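Long-range contacts in 35 kDa hemin binding protein (Porphyromonas gingivalis, PDB 5Y1A), which probably binds hemin and joins a probably redox-active thioredoxin domain to immunoglobulin-like beta structure as a cargo of the type IX secretion system: residues A[166-171]-A[224-229]; A[143-148]-A[262-267]; A[176-181]-A[251-256]; A[36-41]-A[136-141]; A[160-165]-A[232-237]. One frame throughout, in Å; residues are numbered along the deposited sequence. Where two conformers were deposited one is given.

Contact 1: A[166-171]-A[224-229]; sequences TGKVDA and AADGSF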
# COMPACT_ATOMS: atom_id res chain seq x y z
N THR A 166 3.90 -2.61 -14.65
CA THR A 166 4.19 -3.15 -15.97
C THR A 166 4.76 -4.53 -15.76
O THR A 166 5.53 -4.76 -14.83
CB THR A 166 5.22 -2.29 -16.75
OG1 THR A 166 6.42 -2.17 -15.97
CG2 THR A 166 4.64 -0.88 -17.04
N GLY A 167 4.41 -5.45 -16.64
CA GLY A 167 4.92 -6.80 -16.47
C GLY A 167 4.73 -7.67 -17.67
O GLY A 167 4.36 -7.21 -18.75
N LYS A 168 4.99 -8.96 -17.49
CA LYS A 168 4.86 -9.93 -18.56
C LYS A 168 4.49 -11.27 -17.97
O LYS A 168 4.86 -11.57 -16.85
CB LYS A 168 6.18 -10.09 -19.33
CG LYS A 168 6.39 -9.08 -20.43
CD LYS A 168 7.54 -9.49 -21.32
CE LYS A 168 7.55 -8.67 -22.61
NZ LYS A 168 7.56 -7.19 -22.34
N VAL A 169 3.76 -12.07 -18.75
CA VAL A 169 3.42 -13.43 -18.35
C VAL A 169 3.97 -14.38 -19.43
O VAL A 169 4.06 -14.01 -20.60
CB VAL A 169 1.90 -13.65 -18.11
CG1 VAL A 169 1.34 -12.60 -17.13
CG2 VAL A 169 1.07 -13.61 -19.42
N ASP A 170 4.33 -15.58 -19.01
CA ASP A 170 4.75 -16.63 -19.93
C ASP A 170 3.62 -17.04 -20.86
O ASP A 170 2.43 -16.86 -20.54
CB ASP A 170 5.23 -17.86 -19.16
CG ASP A 170 6.65 -17.72 -18.65
OD1 ASP A 170 7.44 -16.93 -19.20
OD2 ASP A 170 6.95 -18.44 -17.70
N ALA A 171 3.99 -17.64 -21.99
CA ALA A 171 3.02 -18.06 -23.03
C ALA A 171 1.82 -18.87 -22.53
O ALA A 171 0.69 -18.71 -23.01
CB ALA A 171 3.76 -18.84 -24.16
N ALA A 224 -1.25 -8.62 -23.70
CA ALA A 224 -0.98 -8.58 -25.14
C ALA A 224 -0.37 -9.90 -25.66
O ALA A 224 0.02 -10.78 -24.89
CB ALA A 224 -0.07 -7.40 -25.47
N ALA A 225 -0.29 -10.03 -26.98
CA ALA A 225 0.29 -11.21 -27.63
C ALA A 225 1.70 -11.55 -27.16
O ALA A 225 2.05 -12.73 -27.08
CB ALA A 225 0.29 -11.03 -29.15
N ASP A 226 2.52 -10.54 -26.88
CA ASP A 226 3.86 -10.79 -26.32
C ASP A 226 3.87 -11.09 -24.81
O ASP A 226 4.95 -11.24 -24.20
CB ASP A 226 4.84 -9.66 -26.67
CG ASP A 226 4.50 -8.35 -25.97
OD1 ASP A 226 3.45 -8.26 -25.28
OD2 ASP A 226 5.31 -7.40 -26.10
N GLY A 227 2.68 -11.19 -24.21
CA GLY A 227 2.55 -11.40 -22.77
C GLY A 227 2.61 -10.17 -21.87
O GLY A 227 2.54 -10.30 -20.66
N SER A 228 2.74 -8.98 -22.45
CA SER A 228 2.99 -7.78 -21.65
C SER A 228 1.69 -7.16 -21.18
O SER A 228 0.64 -7.39 -21.78
CB SER A 228 3.80 -6.74 -22.43
OG SER A 228 3.09 -6.30 -23.57
N PHE A 229 1.77 -6.36 -20.12
CA PHE A 229 0.63 -5.57 -19.61
C PHE A 229 1.12 -4.30 -18.92
O PHE A 229 2.26 -4.23 -18.46
CB PHE A 229 -0.22 -6.38 -18.64
CG PHE A 229 0.51 -6.76 -17.35
CD1 PHE A 229 0.55 -5.88 -16.27
CD2 PHE A 229 1.17 -8.00 -17.24
CE1 PHE A 229 1.21 -6.22 -15.07
CE2 PHE A 229 1.83 -8.36 -16.07
CZ PHE A 229 1.86 -7.46 -14.98
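Asp-226 is where segment 224-229 first meets the other strand: in the conformer described, the long chain of Lys-168 passes its carbonyl. It lies in a type I beta turn, Ala-224 to Gly-227. Its carboxylate reaches forward along its own chain to Ser-228, an Asx turn. OD1 takes a bond from Ser-228 N above the carboxylate plane. In the Ser-228 conformer described, it takes a second from Ser-228 OG, 2.6 Å away, on the syn lone pair. Gly-227 follows with positive phi, 84°, and its O accepts from Val-169 N at 2.9 Å. Ser-228 faces Lys-168 as an antiparallel non-hydrogen-bonded pair. Lys-168 CG lies 3.8 Å from Ser-228 CA. Phe-229 and Gly-167 form the hydrogen-bonded pair, with N to O bonds of 3.1 Å in both directions. A chi1 of 65° puts Phe-229 CG between the backbone N and carbonyl carbon and folds the ring against Gly-167. Gly-167 CA makes a CH-pi contact over one face, 3.8 Å from the ring centroid. With no side chain on Gly-167, the ring lies against bare backbone. Val-169 CG1 approaches the ring obliquely. Here strand 228-235 forms the outer strand of a mixed sheet, with strand 161-169 inside it. Strand 145-153 is next, bonded through Thr-166 and Lys-168. Phe-229 rests on Val-147 of that strand and on Leu-221 and Ile-223 of a loop.

Contact 2: A[143-148]-A[262-267]; sequences APAEVN and SIINAG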
# COMPACT_ATOMS: atom_id res chain seq x y z
N ALA A 143 8.71 -18.13 -11.52
CA ALA A 143 7.28 -17.83 -11.64
C ALA A 143 6.99 -17.49 -13.10
O ALA A 143 7.88 -16.98 -13.81
CB ALA A 143 6.93 -16.67 -10.72
N PRO A 144 5.77 -17.79 -13.57
CA PRO A 144 5.37 -17.50 -14.95
C PRO A 144 4.81 -16.09 -15.18
O PRO A 144 4.21 -15.84 -16.21
CB PRO A 144 4.29 -18.55 -15.20
CG PRO A 144 3.62 -18.66 -13.89
CD PRO A 144 4.72 -18.56 -12.86
N ALA A 145 5.01 -15.18 -14.23
CA ALA A 145 4.66 -13.76 -14.41
C ALA A 145 5.64 -12.91 -13.64
O ALA A 145 6.34 -13.40 -12.74
CB ALA A 145 3.21 -13.49 -13.97
N GLU A 146 5.69 -11.62 -14.00
CA GLU A 146 6.50 -10.66 -13.28
C GLU A 146 5.73 -9.35 -13.29
O GLU A 146 4.99 -9.06 -14.24
CB GLU A 146 7.87 -10.51 -13.97
CG GLU A 146 8.72 -9.34 -13.56
CD GLU A 146 9.93 -9.21 -14.47
OE1 GLU A 146 9.86 -8.42 -15.45
OE2 GLU A 146 10.92 -9.93 -14.21
N VAL A 147 5.91 -8.57 -12.22
CA VAL A 147 5.32 -7.23 -12.18
C VAL A 147 6.30 -6.27 -11.54
O VAL A 147 6.86 -6.54 -10.46
CB VAL A 147 3.91 -7.19 -11.53
CG1 VAL A 147 3.92 -7.78 -10.13
CG2 VAL A 147 3.35 -5.76 -11.54
N ASN A 148 6.51 -5.17 -12.26
CA ASN A 148 7.45 -4.12 -11.91
C ASN A 148 6.65 -2.86 -11.61
O ASN A 148 5.63 -2.61 -12.25
CB ASN A 148 8.41 -3.87 -13.08
CG ASN A 148 9.22 -5.11 -13.44
OD1 ASN A 148 9.97 -5.64 -12.61
ND2 ASN A 148 9.02 -5.60 -14.65
N SER A 262 -4.32 -18.70 -6.58
CA SER A 262 -2.99 -18.33 -6.04
C SER A 262 -2.45 -17.03 -6.62
O SER A 262 -2.82 -16.60 -7.73
CB SER A 262 -1.97 -19.48 -6.24
OG SER A 262 -1.71 -19.69 -7.63
N ILE A 263 -1.57 -16.41 -5.85
CA ILE A 263 -0.79 -15.26 -6.30
C ILE A 263 0.40 -15.82 -7.08
O ILE A 263 1.14 -16.69 -6.59
CB ILE A 263 -0.35 -14.39 -5.11
CG1 ILE A 263 -1.59 -13.96 -4.29
CG2 ILE A 263 0.48 -13.21 -5.62
CD1 ILE A 263 -1.27 -13.05 -3.06
N ILE A 264 0.55 -15.31 -8.30
CA ILE A 264 1.51 -15.84 -9.24
C ILE A 264 2.88 -15.14 -9.03
O ILE A 264 3.93 -15.82 -8.93
CB ILE A 264 1.00 -15.65 -10.67
CG1 ILE A 264 -0.28 -16.46 -10.88
CG2 ILE A 264 2.07 -16.09 -11.71
CD1 ILE A 264 -1.17 -15.93 -12.05
N ASN A 265 2.88 -13.81 -9.01
CA ASN A 265 4.08 -13.08 -8.61
C ASN A 265 3.73 -11.68 -8.13
O ASN A 265 2.58 -11.24 -8.24
CB ASN A 265 5.09 -13.00 -9.76
CG ASN A 265 6.54 -13.05 -9.27
OD1 ASN A 265 6.84 -12.91 -8.07
ND2 ASN A 265 7.45 -13.24 -10.21
N ALA A 266 4.72 -10.99 -7.57
CA ALA A 266 4.46 -9.69 -6.93
C ALA A 266 5.67 -8.78 -7.11
O ALA A 266 6.78 -9.26 -7.36
CB ALA A 266 4.26 -9.92 -5.46
N GLY A 267 5.44 -7.49 -6.94
CA GLY A 267 6.51 -6.49 -6.91
C GLY A 267 6.15 -5.46 -5.84
O GLY A 267 4.97 -5.28 -5.50
O HOH W 1 7.44 -9.89 -10.11
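Asn-265 reaches across to Ala-145. Its CB lies 3.3 Å from Ala-145 O. CG passes 3.9 Å from the Ala-143 methyl, CB. At the tip, ND2 donates to Ala-145 O at 2.8 Å, nearly straight at 168°, and the acceptor lies in the amide plane. ND2 also bonds Lys-35 O. OD1 accepts from Asn-37 N and, weakly, from Ala-266 N. Both ends of the buried amide are therefore gripped, and its rotation is fixed. Asn-265 belongs to a classic beta bulge: it and Ile-264 both face Val-251 of the next strand. The contact joins the two sheets of the beta-sandwich, through strands 145-153 and 263-270. They run nearly parallel, 20° apart. Ile-264 packs beside the amide. Its CG2 is anti to the backbone N and meets the Ala-145 methyl, CB, at 3.6 Å. Pro-144 CG touches Ile-264 CG2 too, the two side chains crossing at about a right angle. Farther along, Val-147 CG1 lies 3.5 Å from Gly-267 N. A water bridges the backbones there: it accepts from Val-147 N and donates to Ala-266 O, each 2.9 Å away.

Contact 3: A[176-181]-A[251-256]; sequences KPLMLT and VHHPMS
Met-179 and His-252 form an antiparallel hydrogen-bonded pair. Met-179 N donates to His-252 O at 2.8 Å, nearly along the C=O axis, and His-252 N donates back to Met-179 O. Leu-180 and Val-251 make the adjoining non-hydrogen-bonded pair. The touching parts run 119° apart end to end, and the bridges end after two pairs. Past them, Pro-177 O lies 3.3 Å from Pro-254 CD. Water 2 donates to Pro-177 O and also hydrogen-bonds His-253 ND1, meeting that ring at its edge.

The His-252 ring carries the contact. Its chi1 of 59° places CG between the backbone N and carbonyl carbon, and the ring turns across Met-179. Met-179 CB sits over one face, toward the rim, 3.5 Å from the centroid. At the ring edge, NE2 and Thr-181 OG1 share a hydrogen bond of 2.7 Å. ND1 donates to His-253 O at 2.9 Å, close to the ring plane. Bonds at both ring nitrogens hold its rotation. On the other side of the sheet, Leu-180 CD1 meets Val-251 CG2 at 4.0 Å. Leu-178 lies beside the His-253 ring, pointing the same way.

Strands 179-186 and 245-252 are the inner pair of a four-stranded antiparallel sheet, between 207-220 and 263-270. Leu-178 and Leu-180 face Val-169 and Phe-165 of the opposing sheet. His-252 touches Ile-263 and Phe-250.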
# COMPACT_ATOMS: atom_id res chain seq x y z
N LYS A 176 -5.53 -16.43 -20.13
CA LYS A 176 -6.16 -16.82 -18.87
C LYS A 176 -6.68 -15.58 -18.14
O LYS A 176 -6.14 -14.49 -18.33
CB LYS A 176 -5.17 -17.59 -18.00
CG LYS A 176 -4.93 -19.00 -18.54
CD LYS A 176 -4.01 -19.82 -17.66
CE LYS A 176 -3.83 -21.21 -18.28
NZ LYS A 176 -3.41 -22.25 -17.29
N PRO A 177 -7.74 -15.74 -17.32
CA PRO A 177 -8.24 -14.58 -16.57
C PRO A 177 -7.29 -14.31 -15.44
O PRO A 177 -7.27 -15.04 -14.45
CB PRO A 177 -9.61 -15.02 -16.04
CG PRO A 177 -9.64 -16.48 -16.15
CD PRO A 177 -8.54 -16.96 -17.05
N LEU A 178 -6.45 -13.31 -15.63
CA LEU A 178 -5.45 -12.97 -14.63
C LEU A 178 -5.85 -11.63 -14.05
O LEU A 178 -6.36 -10.77 -14.76
CB LEU A 178 -4.06 -12.86 -15.25
CG LEU A 178 -3.56 -14.16 -15.92
CD1 LEU A 178 -2.19 -13.92 -16.59
CD2 LEU A 178 -3.43 -15.25 -14.91
N MET A 179 -5.59 -11.47 -12.75
CA MET A 179 -6.00 -10.29 -12.02
C MET A 179 -4.77 -9.57 -11.48
O MET A 179 -3.74 -10.18 -11.23
CB MET A 179 -6.88 -10.72 -10.83
CG MET A 179 -8.02 -11.68 -11.19
SD MET A 179 -9.17 -11.02 -12.45
CE MET A 179 -9.93 -9.77 -11.49
N LEU A 180 -4.88 -8.26 -11.31
CA LEU A 180 -3.87 -7.52 -10.56
C LEU A 180 -4.50 -6.82 -9.35
O LEU A 180 -5.55 -6.14 -9.46
CB LEU A 180 -3.12 -6.53 -11.45
CG LEU A 180 -1.96 -5.90 -10.70
CD1 LEU A 180 -0.65 -6.22 -11.35
CD2 LEU A 180 -2.18 -4.38 -10.53
N THR A 181 -3.89 -7.04 -8.18
CA THR A 181 -4.28 -6.33 -6.96
C THR A 181 -3.10 -5.50 -6.49
O THR A 181 -1.95 -5.96 -6.53
CB THR A 181 -4.77 -7.33 -5.88
OG1 THR A 181 -5.99 -7.93 -6.32
CG2 THR A 181 -5.03 -6.63 -4.55
N VAL A 251 0.15 -10.16 -9.39
CA VAL A 251 -0.64 -10.87 -10.41
C VAL A 251 -1.14 -12.19 -9.81
O VAL A 251 -0.38 -12.93 -9.17
CB VAL A 251 0.22 -11.15 -11.67
CG1 VAL A 251 -0.59 -11.85 -12.74
CG2 VAL A 251 0.83 -9.83 -12.23
N HIS A 252 -2.43 -12.48 -9.99
CA HIS A 252 -3.01 -13.64 -9.33
C HIS A 252 -4.16 -14.21 -10.12
O HIS A 252 -4.78 -13.51 -10.94
CB HIS A 252 -3.45 -13.27 -7.90
CG HIS A 252 -4.46 -12.15 -7.82
ND1 HIS A 252 -5.82 -12.38 -7.79
CD2 HIS A 252 -4.31 -10.80 -7.71
CE1 HIS A 252 -6.46 -11.22 -7.68
NE2 HIS A 252 -5.57 -10.25 -7.63
N HIS A 253 -4.46 -15.48 -9.86
CA HIS A 253 -5.66 -16.11 -10.37
C HIS A 253 -6.90 -15.56 -9.64
O HIS A 253 -6.79 -15.03 -8.53
CB HIS A 253 -5.55 -17.63 -10.22
CG HIS A 253 -4.46 -18.23 -11.07
ND1 HIS A 253 -4.58 -18.38 -12.44
CD2 HIS A 253 -3.22 -18.69 -10.76
CE1 HIS A 253 -3.48 -18.93 -12.92
NE2 HIS A 253 -2.63 -19.11 -11.93
N PRO A 254 -8.07 -15.66 -10.27
CA PRO A 254 -9.28 -15.11 -9.64
C PRO A 254 -9.57 -15.72 -8.27
O PRO A 254 -9.43 -16.93 -8.10
CB PRO A 254 -10.39 -15.48 -10.66
CG PRO A 254 -9.65 -15.63 -11.98
CD PRO A 254 -8.32 -16.23 -11.60
N MET A 255 -9.95 -14.89 -7.32
CA MET A 255 -10.38 -15.36 -6.01
C MET A 255 -11.50 -16.39 -6.08
O MET A 255 -11.60 -17.27 -5.26
CB MET A 255 -10.76 -14.18 -5.10
CG MET A 255 -9.66 -13.15 -4.96
SD MET A 255 -10.02 -11.87 -3.70
CE MET A 255 -10.43 -12.95 -2.46
N SER A 256 -12.35 -16.25 -7.09
CA SER A 256 -13.50 -17.13 -7.31
C SER A 256 -13.16 -18.55 -7.82
O SER A 256 -14.06 -19.41 -7.89
CB SER A 256 -14.47 -16.48 -8.30
OG SER A 256 -13.79 -16.23 -9.54
O HOH W 2 -6.73 -17.93 -14.25

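Contact 4: A[36-41]-A[136-141]; sequences KNVVLE and KGFGDG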
# COMPACT_ATOMS: atom_id res chain seq x y z
N LYS A 36 10.60 -15.49 -8.59
CA LYS A 36 9.46 -15.51 -7.66
C LYS A 36 9.67 -14.66 -6.40
O LYS A 36 10.68 -14.79 -5.70
CB LYS A 36 9.14 -16.98 -7.29
CG LYS A 36 8.02 -17.22 -6.29
CD LYS A 36 6.66 -17.01 -6.92
CE LYS A 36 5.47 -17.37 -5.99
NZ LYS A 36 5.07 -18.80 -6.05
N ASN A 37 8.69 -13.80 -6.13
CA ASN A 37 8.54 -13.13 -4.83
C ASN A 37 7.29 -13.69 -4.17
O ASN A 37 6.35 -14.05 -4.86
CB ASN A 37 8.37 -11.62 -5.00
CG ASN A 37 9.58 -10.98 -5.65
OD1 ASN A 37 10.71 -11.34 -5.34
ND2 ASN A 37 9.35 -10.05 -6.56
N VAL A 38 7.31 -13.74 -2.84
CA VAL A 38 6.25 -14.36 -2.06
C VAL A 38 5.48 -13.26 -1.35
O VAL A 38 6.07 -12.38 -0.76
CB VAL A 38 6.84 -15.36 -1.04
CG1 VAL A 38 5.78 -15.68 0.08
CG2 VAL A 38 7.21 -16.65 -1.74
N VAL A 39 4.15 -13.33 -1.44
CA VAL A 39 3.25 -12.46 -0.68
C VAL A 39 2.67 -13.23 0.50
O VAL A 39 2.23 -14.37 0.34
CB VAL A 39 2.10 -11.93 -1.60
CG1 VAL A 39 1.02 -11.19 -0.80
CG2 VAL A 39 2.67 -11.06 -2.72
N LEU A 40 2.68 -12.63 1.68
CA LEU A 40 1.99 -13.19 2.85
C LEU A 40 0.84 -12.25 3.14
O LEU A 40 1.03 -11.03 3.12
CB LEU A 40 2.94 -13.27 4.06
CG LEU A 40 4.28 -14.01 3.84
CD1 LEU A 40 5.04 -14.09 5.17
CD2 LEU A 40 4.02 -15.41 3.27
N GLU A 41 -0.36 -12.81 3.34
CA GLU A 41 -1.51 -12.03 3.85
C GLU A 41 -1.80 -12.54 5.25
O GLU A 41 -2.13 -13.71 5.43
CB GLU A 41 -2.72 -12.13 2.89
CG GLU A 41 -2.41 -11.39 1.57
CD GLU A 41 -3.42 -11.67 0.48
OE1 GLU A 41 -3.56 -12.85 0.14
OE2 GLU A 41 -4.07 -10.71 -0.01
N LYS A 136 7.91 -23.13 0.61
CA LYS A 136 6.97 -23.82 -0.26
C LYS A 136 6.37 -22.82 -1.26
O LYS A 136 6.20 -23.12 -2.44
CB LYS A 136 5.88 -24.46 0.58
CG LYS A 136 5.11 -25.58 -0.10
CD LYS A 136 4.64 -26.59 0.95
CE LYS A 136 3.22 -27.07 0.70
NZ LYS A 136 2.95 -27.40 -0.73
N GLY A 137 6.08 -21.62 -0.76
CA GLY A 137 5.62 -20.51 -1.61
C GLY A 137 6.63 -20.16 -2.68
O GLY A 137 6.25 -19.88 -3.82
N PHE A 138 7.92 -20.20 -2.33
CA PHE A 138 8.97 -19.97 -3.31
C PHE A 138 9.10 -21.04 -4.40
O PHE A 138 9.50 -20.71 -5.53
CB PHE A 138 10.33 -19.73 -2.64
CG PHE A 138 10.51 -18.32 -2.20
CD1 PHE A 138 10.62 -17.29 -3.15
CD2 PHE A 138 10.55 -18.00 -0.86
CE1 PHE A 138 10.78 -15.99 -2.74
CE2 PHE A 138 10.71 -16.67 -0.44
CZ PHE A 138 10.83 -15.67 -1.38
N GLY A 139 8.78 -22.28 -4.04
CA GLY A 139 8.91 -23.42 -4.98
C GLY A 139 10.33 -23.52 -5.53
O GLY A 139 11.30 -23.46 -4.77
N ASP A 140 10.46 -23.63 -6.85
CA ASP A 140 11.79 -23.65 -7.48
C ASP A 140 12.43 -22.26 -7.65
O ASP A 140 13.47 -22.12 -8.30
CB ASP A 140 11.75 -24.43 -8.82
CG ASP A 140 10.93 -23.72 -9.91
OD1 ASP A 140 10.48 -22.56 -9.73
OD2 ASP A 140 10.75 -24.33 -10.99
N GLY A 141 11.78 -21.23 -7.09
CA GLY A 141 12.28 -19.85 -7.15
C GLY A 141 11.87 -19.06 -8.38
O GLY A 141 12.23 -17.89 -8.52
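Val-38 points a methyl straight at the Phe-138 ring. CG2 lies 3.5 Å from the centroid, 1° off the ring normal, as a CH-pi contact. Val-38 CG1 is anti to the backbone N, which leaves CG2 beside that N, where it also touches the helix backbone, 3.7 Å from Gly-137 C. Lys-36 meets the same ring differently: its O lies in the ring plane at the edge, 3.2 Å from Phe-138 CE1. That carbonyl also accepts from Arg-72. The ring is thus met on a face and at an edge, and it meets Tyr-69 with planes at about 45°. The two segments belong to the thioredoxin domain, where strand 34-44 packs against the C-terminal end of helix 127-138. Gly-139, with positive phi, ends the helical run. A type II' beta turn, Phe-138 to Gly-141, leads the chain back to the strand. The Lys-36 chain bends at chi2 and chi4, which brings NZ to 2.7 Å from Gly-137 O, nearly in line with the carbonyl. This places an ammonium group at the helix's carbonyl end, where the helix dipole would probably favour it. At the other end of Lys-36, its backbone N donates to Gly-141 O at 2.9 Å, with an N-H...O angle of 171°.

Contact 5: A[160-165]-A[232-237]; sequences VCTATF and KKEFKL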
# COMPACT_ATOMS: atom_id res chain seq x y z
N VAL A 160 -2.32 13.67 -5.72
CA VAL A 160 -2.33 12.22 -5.97
C VAL A 160 -0.89 11.69 -6.03
O VAL A 160 0.05 12.42 -6.34
CB VAL A 160 -3.13 11.84 -7.25
CG1 VAL A 160 -4.57 12.33 -7.10
CG2 VAL A 160 -2.51 12.43 -8.50
N CYS A 161 -0.75 10.41 -5.68
CA CYS A 161 0.43 9.64 -6.02
C CYS A 161 0.06 8.84 -7.26
O CYS A 161 -1.11 8.72 -7.61
CB CYS A 161 0.77 8.69 -4.87
SG CYS A 161 1.19 9.52 -3.34
N THR A 162 1.06 8.29 -7.94
CA THR A 162 0.79 7.42 -9.07
C THR A 162 1.59 6.11 -8.93
O THR A 162 2.63 6.06 -8.28
CB THR A 162 1.14 8.11 -10.43
OG1 THR A 162 2.56 8.09 -10.62
CG2 THR A 162 0.61 9.56 -10.45
N ALA A 163 1.08 5.07 -9.57
CA ALA A 163 1.74 3.77 -9.57
C ALA A 163 1.52 3.18 -10.95
O ALA A 163 0.38 3.04 -11.41
CB ALA A 163 1.17 2.87 -8.47
N THR A 164 2.61 2.88 -11.63
CA THR A 164 2.52 2.25 -12.94
C THR A 164 3.07 0.83 -12.79
O THR A 164 4.22 0.64 -12.36
CB THR A 164 3.32 3.04 -13.99
OG1 THR A 164 2.81 4.37 -14.04
CG2 THR A 164 3.16 2.40 -15.36
N PHE A 165 2.22 -0.16 -13.11
CA PHE A 165 2.55 -1.56 -12.97
C PHE A 165 2.71 -2.11 -14.36
O PHE A 165 1.79 -2.04 -15.16
CB PHE A 165 1.43 -2.34 -12.28
CG PHE A 165 0.97 -1.70 -11.01
CD1 PHE A 165 1.85 -1.56 -9.95
CD2 PHE A 165 -0.31 -1.17 -10.89
CE1 PHE A 165 1.44 -0.96 -8.77
CE2 PHE A 165 -0.72 -0.57 -9.69
CZ PHE A 165 0.18 -0.45 -8.64
N LYS A 232 -2.02 1.65 -14.85
CA LYS A 232 -1.60 2.85 -14.14
C LYS A 232 -2.70 3.29 -13.18
O LYS A 232 -3.88 3.35 -13.55
CB LYS A 232 -1.24 4.00 -15.11
CG LYS A 232 -0.74 5.27 -14.38
CD LYS A 232 -0.29 6.39 -15.35
CE LYS A 232 0.48 7.48 -14.61
NZ LYS A 232 0.40 8.80 -15.34
N LYS A 233 -2.31 3.61 -11.95
CA LYS A 233 -3.27 4.14 -10.96
C LYS A 233 -2.83 5.53 -10.51
O LYS A 233 -1.64 5.83 -10.44
CB LYS A 233 -3.35 3.22 -9.73
CG LYS A 233 -3.86 1.81 -10.04
CD LYS A 233 -5.37 1.81 -10.24
CE LYS A 233 -5.90 0.35 -10.40
NZ LYS A 233 -7.39 0.41 -10.54
N GLU A 234 -3.80 6.38 -10.18
CA GLU A 234 -3.52 7.71 -9.66
C GLU A 234 -4.47 7.94 -8.49
O GLU A 234 -5.69 8.09 -8.71
CB GLU A 234 -3.70 8.75 -10.77
CG GLU A 234 -3.57 10.19 -10.32
CD GLU A 234 -3.84 11.19 -11.43
OE1 GLU A 234 -4.91 11.84 -11.41
OE2 GLU A 234 -2.98 11.32 -12.33
N PHE A 235 -3.92 7.99 -7.27
CA PHE A 235 -4.70 7.93 -6.02
C PHE A 235 -4.21 8.92 -4.95
O PHE A 235 -3.01 9.08 -4.76
CB PHE A 235 -4.63 6.49 -5.44
CG PHE A 235 -3.20 5.98 -5.23
CD1 PHE A 235 -2.59 6.03 -3.98
CD2 PHE A 235 -2.47 5.45 -6.31
CE1 PHE A 235 -1.27 5.60 -3.79
CE2 PHE A 235 -1.14 5.01 -6.14
CZ PHE A 235 -0.54 5.07 -4.88
N LYS A 236 -5.15 9.54 -4.25
CA LYS A 236 -4.88 10.35 -3.06
C LYS A 236 -4.82 9.43 -1.82
O LYS A 236 -5.74 8.64 -1.61
CB LYS A 236 -6.01 11.36 -2.87
CG LYS A 236 -6.00 12.16 -1.56
CD LYS A 236 -7.10 13.25 -1.56
CE LYS A 236 -7.37 13.81 -2.96
NZ LYS A 236 -8.07 15.15 -3.03
N LEU A 237 -3.79 9.56 -1.00
CA LEU A 237 -3.71 8.72 0.22
C LEU A 237 -4.96 8.97 1.09
O LEU A 237 -5.37 10.11 1.28
CB LEU A 237 -2.46 8.99 1.03
CG LEU A 237 -1.11 8.66 0.35
CD1 LEU A 237 0.03 8.84 1.34
CD2 LEU A 237 -1.08 7.24 -0.20
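Cys-161 and Phe-235 meet on the buried face of the strand pair. Cys-161 CB lies over one face of the Phe-235 ring, toward the rim, 4.1 Å from the centroid. Its SG is farther, 5.3 Å from the centroid and oblique, a sulfur-aromatic contact. The Ala-163 methyl meets the same ring at its edge, CB to Phe-235 CE2 3.9 Å. A chi1 of 55° tucks Phe-235 CG over its own backbone, and the ring leans across the neighbouring strand. Lys-233 CG, on the same face, touches the edge of the Phe-165 ring, 4.0 Å from CE2.

Four backbone bonds set these positions. Cys-161 and Phe-235 exchange two, and Ala-163 and Lys-233 exchange two more. Lys-233 N to Ala-163 O is the straightest, 2.8 Å with an N-H...O angle of 170° and in the carbonyl plane. The other face carries polar chains. There the extended chain of Lys-232 runs past Thr-164, with CG 3.7 Å from Thr-164 OG1.

Farther out, polar tips are held elsewhere. Lys-233 bends at chi2, and its NZ forms a salt bridge with Asp-219 and a bond to Leu-212 O. Thr-162 OG1 bonds Thr-152 OG1. In the conformer described, Lys-236 pairs with Glu-158.

The strands are antiparallel, 167° apart. Strand 228-235 is outermost, 161-169 comes next, then 145-153. Phe-165 reaches into the sandwich core, against Leu-180 and Ala-182 of strand 179-186 and Val-247 and Ala-249 of strand 245-252. Phe-235 touches Val-184.

How the contacts relate
Contacts 1 and 5 are two parts of one strand pair, 161-169 with 228-235, their centres about 21 Å apart. Contact 3 pairs strands of the opposing sheet. The sheets meet where Phe-229 CZ touches Val-251 CG2 at 3.8 Å and Leu-180 CD2 touches Phe-165 CD2 at 3.7 Å. Contact 2 joins the two sheets, through the outermost strand 263-270 of one and the inner strand 145-153 of the other. Its Ile-264 N lies 2.7 Å from Val-251 O of contact 3. Contact 4 belongs to the thioredoxin part, and its centre is about 9 Å from that of contact 2. There Asn-37 ND2 lies 2.8 Å from Ala-266 O, tying the two domains together. Contacts 4 and 5 do not touch.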